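Local coordinates for hypothetical aldose 1-epimerase (Klebsiella pneumoniae subsp. pneumoniae MGH 78578, PDB 3TY1), which is of unconfirmed function but may bind carbohydrate, having the supersandwich fold of the galactose mutarotase-like proteins, at residues S79-D84 and S212-P217; N70-E75 and F110-V115. All blocks are in the same frame, centred on the assembly; numbering follows the deposited sequence.

Interaction 1. Residues S79-D84 and S212-P217; sequences SRMGWD and SNFGTP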
loop_
_atom_site.group_PDB
_atom_site.type_symbol
_atom_site.label_atom_id
_atom_site.label_comp_id
_atom_site.label_asym_id
_atom_site.label_seq_id
_atom_site.Cartn_x
_atom_site.Cartn_y
_atom_site.Cartn_z
ATOM N N SER A 79 25.421 -26.090 7.560
ATOM C CA SER A 79 25.422 -25.195 6.408
ATOM C C SER A 79 24.039 -24.552 6.281
ATOM O O SER A 79 23.189 -24.646 7.193
ATOM C CB SER A 79 25.830 -25.988 5.142
ATOM O OG SER A 79 25.968 -25.172 3.975
ATOM N N ARG A 80 23.821 -23.886 5.160
ATOM C CA ARG A 80 22.532 -23.257 4.889
ATOM C C ARG A 80 22.376 -22.944 3.440
ATOM O O ARG A 80 23.367 -22.816 2.728
ATOM C CB ARG A 80 22.370 -21.934 5.646
ATOM C CG ARG A 80 23.205 -20.800 5.129
ATOM C CD ARG A 80 22.746 -19.410 5.601
ATOM N NE ARG A 80 23.610 -18.448 4.898
ATOM C CZ ARG A 80 23.557 -17.116 4.992
ATOM N NH1 ARG A 80 22.644 -16.504 5.733
ATOM N NH2 ARG A 80 24.428 -16.392 4.302
HETATM N N MSE A 81 21.116 -22.787 3.030
HETATM C CA MSE A 81 20.776 -22.223 1.749
HETATM C C MSE A 81 20.180 -20.862 2.097
HETATM O O MSE A 81 19.157 -20.761 2.795
HETATM C CB MSE A 81 19.738 -23.062 0.988
HETATM C CG MSE A 81 20.113 -24.528 0.738
HETATM SE SE MSE A 81 18.675 -25.330 -0.349
HETATM C CE MSE A 81 19.323 -27.092 -0.098
ATOM N N GLY A 82 20.821 -19.813 1.631
ATOM C CA GLY A 82 20.332 -18.465 1.883
ATOM C C GLY A 82 21.463 -17.491 1.805
ATOM O O GLY A 82 22.646 -17.874 1.539
ATOM N N TRP A 83 21.120 -16.240 2.082
ATOM C CA TRP A 83 22.083 -15.133 2.006
ATOM C C TRP A 83 21.657 -14.001 2.912
ATOM O O TRP A 83 20.549 -14.004 3.431
ATOM C CB TRP A 83 22.212 -14.645 0.560
ATOM C CG TRP A 83 20.928 -14.041 -0.050
ATOM C CD1 TRP A 83 19.776 -14.678 -0.334
ATOM C CD2 TRP A 83 20.760 -12.676 -0.497
ATOM N NE1 TRP A 83 18.869 -13.797 -0.889
ATOM C CE2 TRP A 83 19.454 -12.560 -0.995
ATOM C CE3 TRP A 83 21.600 -11.538 -0.491
ATOM C CZ2 TRP A 83 18.936 -11.335 -1.504
ATOM C CZ3 TRP A 83 21.104 -10.331 -0.977
ATOM C CH2 TRP A 83 19.780 -10.238 -1.493
ATOM N N ASP A 84 22.565 -13.052 3.109
ATOM C CA ASP A 84 22.351 -11.930 4.004
ATOM C C ASP A 84 22.180 -10.665 3.191
ATOM O O ASP A 84 23.136 -10.127 2.653
ATOM C CB ASP A 84 23.538 -11.810 4.950
ATOM C CG ASP A 84 23.802 -13.110 5.678
ATOM O OD1 ASP A 84 22.850 -13.630 6.286
ATOM O OD2 ASP A 84 24.928 -13.631 5.578
ATOM N N SER A 212 16.547 -18.911 -7.047
ATOM C CA SER A 212 17.094 -19.641 -5.888
ATOM C C SER A 212 18.474 -19.102 -5.547
ATOM O O SER A 212 19.377 -19.114 -6.402
ATOM C CB SER A 212 17.072 -21.136 -6.192
ATOM O OG SER A 212 15.780 -21.546 -6.714
ATOM N N ASN A 213 18.670 -18.676 -4.295
ATOM C CA ASN A 213 19.785 -17.807 -3.919
ATOM C C ASN A 213 20.642 -18.378 -2.812
ATOM O O ASN A 213 20.125 -18.741 -1.756
ATOM C CB ASN A 213 19.192 -16.431 -3.528
ATOM C CG ASN A 213 18.137 -15.967 -4.535
ATOM O OD1 ASN A 213 18.413 -15.927 -5.714
ATOM N ND2 ASN A 213 16.932 -15.663 -4.075
ATOM N N PHE A 214 21.956 -18.435 -3.044
ATOM C CA PHE A 214 22.883 -19.138 -2.138
ATOM C C PHE A 214 24.060 -18.219 -1.857
ATOM O O PHE A 214 24.656 -17.682 -2.783
ATOM C CB PHE A 214 23.395 -20.452 -2.781
ATOM C CG PHE A 214 22.294 -21.355 -3.255
ATOM C CD1 PHE A 214 21.673 -22.250 -2.390
ATOM C CD2 PHE A 214 21.825 -21.262 -4.560
ATOM C CE1 PHE A 214 20.625 -23.080 -2.838
ATOM C CE2 PHE A 214 20.783 -22.048 -4.995
ATOM C CZ PHE A 214 20.182 -22.993 -4.130
ATOM N N GLY A 215 24.349 -18.005 -0.577
ATOM C CA GLY A 215 25.490 -17.180 -0.165
ATOM C C GLY A 215 26.415 -18.052 0.656
ATOM O O GLY A 215 26.470 -19.308 0.467
ATOM N N THR A 216 27.145 -17.422 1.571
ATOM C CA THR A 216 28.030 -18.172 2.465
ATOM C C THR A 216 27.188 -19.135 3.335
ATOM O O THR A 216 26.035 -18.838 3.618
ATOM C CB THR A 216 28.882 -17.234 3.370
ATOM O OG1 THR A 216 28.014 -16.452 4.187
ATOM C CG2 THR A 216 29.743 -16.306 2.533
ATOM N N PRO A 217 27.754 -20.270 3.780
ATOM C CA PRO A 217 29.114 -20.797 3.625
ATOM C C PRO A 217 29.386 -21.580 2.359
ATOM O O PRO A 217 30.491 -22.106 2.210
ATOM C CB PRO A 217 29.245 -21.753 4.806
ATOM C CG PRO A 217 27.834 -22.266 5.016
ATOM C CD PRO A 217 26.903 -21.180 4.590
HETATM O O HOH W 1 23.729 -20.751 0.819
#
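Arg80 reaches from strand 79-81, the edge of the six-stranded antiparallel sheet, to the turn after strand 204-214 of the neighbouring sheet in the supersandwich. From CB the chain starts between the backbone N and the carbonyl carbon (chi1 72°) and then runs extended to NE. Arg80 CG packs 3.8 Å from Pro217 CD, and Arg80 CD comes within 3.9 Å of Thr216 O. The guanidinium takes that carbonyl side-on: Arg80 NE donates to Thr216 O at 2.8 Å, nearly in line with the C=O bond, and Arg80 NH2 reaches Thr216 O at 3.0 Å. The far end turns to Asp84, where Arg80 NH1 meets Asp84 OD1 at 2.9 Å in a salt bridge and NH2 bonds OD2, both from above the carboxylate plane. Under one face of the guanidinium lies Gly82 O, which accepts from Gly215 N at 2.7 Å. A water accepts from Gly82 N and lies within hydrogen-bonding distance of Arg80 O and Gly215 O. Deeper in, selenium of Met81 meets the edge of the Phe214 ring, 3.9 Å from CE1, a Met-aromatic contact. With one carbonyl and one carboxylate holding the guanidinium, its rotation is restrained, and the carboxylate probably offsets its charge.

Interaction 2. Residues N70-E75 and F110-V115; sequences NLLRIE and FNEMMV
An antiparallel bridge with a classic beta bulge joins strand 70-76 to the start of strand 114-119, inside the supersandwich fold, where two different sheets come together. Leu71 and Met114 form the single hydrogen-bonded pair: Leu71 N donates to Met114 O at 2.9 Å, in the carbonyl plane, and Met114 N returns a bond to Leu71 O. Met113 and Met114 together face Leu71, which makes the bulge, and Met113 N makes weak bonds to Leu71 O and Leu72 O. On the apolar side, CB of Leu71 rests 3.8 Å from CB of Met114. Met113 sets out with CG anti to its N (chi1 -179°) and bends twice, which brings its selenium 3.8 Å from Ile74 CG1; Phe190 of strand 189-198 also touches Leu71 and Ile74. Past the bridge, Leu72 CD2 lies 3.6 Å from CG of Glu112, and a water sits within hydrogen-bonding distance of Leu72 O and Asn111 O. The Glu112 carboxylate is gripped from several directions, since OE1 accepts from Asn111 N and OE2 forms a salt bridge with Arg67. The amide of Asn70 stands at 79° to that carboxylate, and its ND2 meets Glu112 OE2 at 2.8 Å from above the carboxylate plane.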
loop_
_atom_site.group_PDB
_atom_site.type_symbol
_atom_site.label_atom_id
_atom_site.label_comp_id
_atom_site.label_asym_id
_atom_site.label_seq_id
_atom_site.Cartn_x
_atom_site.Cartn_y
_atom_site.Cartn_z
ATOM N N ASN A 70 7.261 -17.726 -0.407
ATOM C CA ASN A 70 8.703 -17.673 -0.675
ATOM C C ASN A 70 9.433 -18.380 0.463
ATOM O O ASN A 70 9.016 -18.307 1.646
ATOM C CB ASN A 70 9.211 -16.213 -0.642
ATOM C CG ASN A 70 8.841 -15.377 -1.861
ATOM O OD1 ASN A 70 8.351 -15.885 -2.887
ATOM N ND2 ASN A 70 9.070 -14.029 -1.733
ATOM N N LEU A 71 10.575 -18.976 0.135
ATOM C CA LEU A 71 11.402 -19.677 1.082
ATOM C C LEU A 71 12.422 -18.655 1.560
ATOM O O LEU A 71 13.161 -18.061 0.777
ATOM C CB LEU A 71 12.086 -20.902 0.468
ATOM C CG LEU A 71 11.188 -21.905 -0.307
ATOM C CD1 LEU A 71 12.024 -23.080 -0.776
ATOM C CD2 LEU A 71 9.996 -22.355 0.538
ATOM N N LEU A 72 12.475 -18.459 2.866
ATOM C CA LEU A 72 13.387 -17.453 3.420
ATOM C C LEU A 72 14.790 -17.998 3.684
ATOM O O LEU A 72 15.800 -17.374 3.346
ATOM C CB LEU A 72 12.825 -16.914 4.730
ATOM C CG LEU A 72 11.468 -16.176 4.709
ATOM C CD1 LEU A 72 11.257 -15.368 6.004
ATOM C CD2 LEU A 72 11.270 -15.285 3.566
ATOM N N ARG A 73 14.831 -19.193 4.248
ATOM C CA ARG A 73 16.086 -19.786 4.683
ATOM C C ARG A 73 15.921 -21.275 4.951
ATOM O O ARG A 73 14.858 -21.754 5.368
ATOM C CB ARG A 73 16.622 -19.063 5.933
ATOM C CG ARG A 73 17.960 -19.547 6.453
ATOM C CD ARG A 73 18.349 -18.734 7.738
ATOM N NE ARG A 73 18.819 -17.394 7.400
ATOM C CZ ARG A 73 19.060 -16.417 8.279
ATOM N NH1 ARG A 73 18.852 -16.592 9.581
ATOM N NH2 ARG A 73 19.511 -15.257 7.842
ATOM N N ILE A 74 16.986 -22.012 4.616
ATOM C CA ILE A 74 17.077 -23.459 4.846
ATOM C C ILE A 74 18.382 -23.667 5.602
ATOM O O ILE A 74 19.405 -23.224 5.119
ATOM C CB ILE A 74 17.137 -24.247 3.563
ATOM C CG1 ILE A 74 16.060 -23.829 2.529
ATOM C CG2 ILE A 74 17.088 -25.763 3.881
ATOM C CD1 ILE A 74 14.665 -24.173 2.953
ATOM N N GLU A 75 18.346 -24.275 6.797
ATOM C CA GLU A 75 19.525 -24.450 7.640
ATOM C C GLU A 75 19.602 -25.889 8.123
ATOM O O GLU A 75 18.606 -26.453 8.573
ATOM C CB GLU A 75 19.510 -23.560 8.919
ATOM C CG GLU A 75 19.235 -22.056 8.727
ATOM C CD GLU A 75 18.642 -21.306 9.994
ATOM O OE1 GLU A 75 17.408 -21.428 10.351
ATOM O OE2 GLU A 75 19.418 -20.525 10.598
ATOM N N PHE A 110 13.586 -7.785 -0.918
ATOM C CA PHE A 110 14.345 -8.966 -1.361
ATOM C C PHE A 110 15.415 -9.428 -0.415
ATOM O O PHE A 110 16.460 -8.766 -0.236
ATOM C CB PHE A 110 14.918 -8.743 -2.784
ATOM C CG PHE A 110 15.678 -9.937 -3.350
ATOM C CD1 PHE A 110 15.207 -11.226 -3.207
ATOM C CD2 PHE A 110 16.808 -9.746 -4.127
ATOM C CE1 PHE A 110 15.887 -12.331 -3.769
ATOM C CE2 PHE A 110 17.476 -10.822 -4.676
ATOM C CZ PHE A 110 17.013 -12.112 -4.499
ATOM N N ASN A 111 15.128 -10.562 0.244
ATOM C CA ASN A 111 16.105 -11.231 1.086
ATOM C C ASN A 111 16.013 -12.771 1.127
ATOM O O ASN A 111 16.727 -13.419 1.882
ATOM C CB ASN A 111 16.017 -10.656 2.486
ATOM C CG ASN A 111 14.662 -10.896 3.129
ATOM O OD1 ASN A 111 13.876 -11.784 2.695
ATOM N ND2 ASN A 111 14.411 -10.168 4.218
ATOM N N GLU A 112 15.216 -13.338 0.236
ATOM C CA GLU A 112 14.843 -14.733 0.324
ATOM C C GLU A 112 15.805 -15.684 -0.395
ATOM O O GLU A 112 16.509 -15.314 -1.316
ATOM C CB GLU A 112 13.426 -14.905 -0.250
ATOM C CG GLU A 112 12.353 -14.062 0.401
ATOM C CD GLU A 112 12.012 -12.747 -0.324
ATOM O OE1 GLU A 112 12.899 -12.112 -0.932
ATOM O OE2 GLU A 112 10.839 -12.352 -0.279
HETATM N N MSE A 113 15.778 -16.920 0.071
HETATM C CA MSE A 113 16.463 -18.040 -0.504
HETATM C C MSE A 113 15.750 -18.496 -1.791
HETATM O O MSE A 113 16.417 -18.931 -2.728
HETATM C CB MSE A 113 16.548 -19.170 0.523
HETATM C CG MSE A 113 17.260 -20.400 0.046
HETATM SE SE MSE A 113 16.085 -21.789 -0.700
HETATM C CE MSE A 113 16.975 -22.023 -2.249
HETATM N N MSE A 114 14.417 -18.436 -1.838
HETATM C CA MSE A 114 13.688 -18.804 -3.086
HETATM C C MSE A 114 12.450 -17.907 -3.269
HETATM O O MSE A 114 11.554 -17.935 -2.445
HETATM C CB MSE A 114 13.324 -20.315 -3.107
HETATM C CG MSE A 114 13.149 -20.962 -4.494
HETATM SE SE MSE A 114 11.608 -20.261 -5.427
HETATM C CE MSE A 114 10.219 -20.998 -4.271
ATOM N N VAL A 115 12.455 -17.098 -4.329
ATOM C CA VAL A 115 11.337 -16.253 -4.708
ATOM C C VAL A 115 10.707 -16.749 -6.004
ATOM O O VAL A 115 11.418 -16.938 -6.976
ATOM C CB VAL A 115 11.770 -14.801 -4.996
ATOM C CG1 VAL A 115 10.503 -13.961 -5.338
ATOM C CG2 VAL A 115 12.508 -14.232 -3.828
HETATM O O HOH W 2 18.037 -15.882 2.520
#

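In the fold
Both contacts are largely buried and join the same two sheets: strands 70-76 and 79-81 are neighbours in one, strands 114-119 and 204-214 in the other. Met81 N probably bonds to Ile74 O, and Asn213 N to Met113 O, so the two contacts, with centres about 9 Å apart, form one continuous seam. Interaction 2 lies closer to the chain centre and combines one strand bridge and apolar packing with a buried carboxylate. Interaction 1, at a strand end and a turn, relies on an arginine gripping a turn carbonyl, its charge paired within its own segment. Glu112 O ties them further, accepting from both Trp83 NE1 and Asn213 ND2, while Phe170 of a second subunit packs on Trp83 and Phe110.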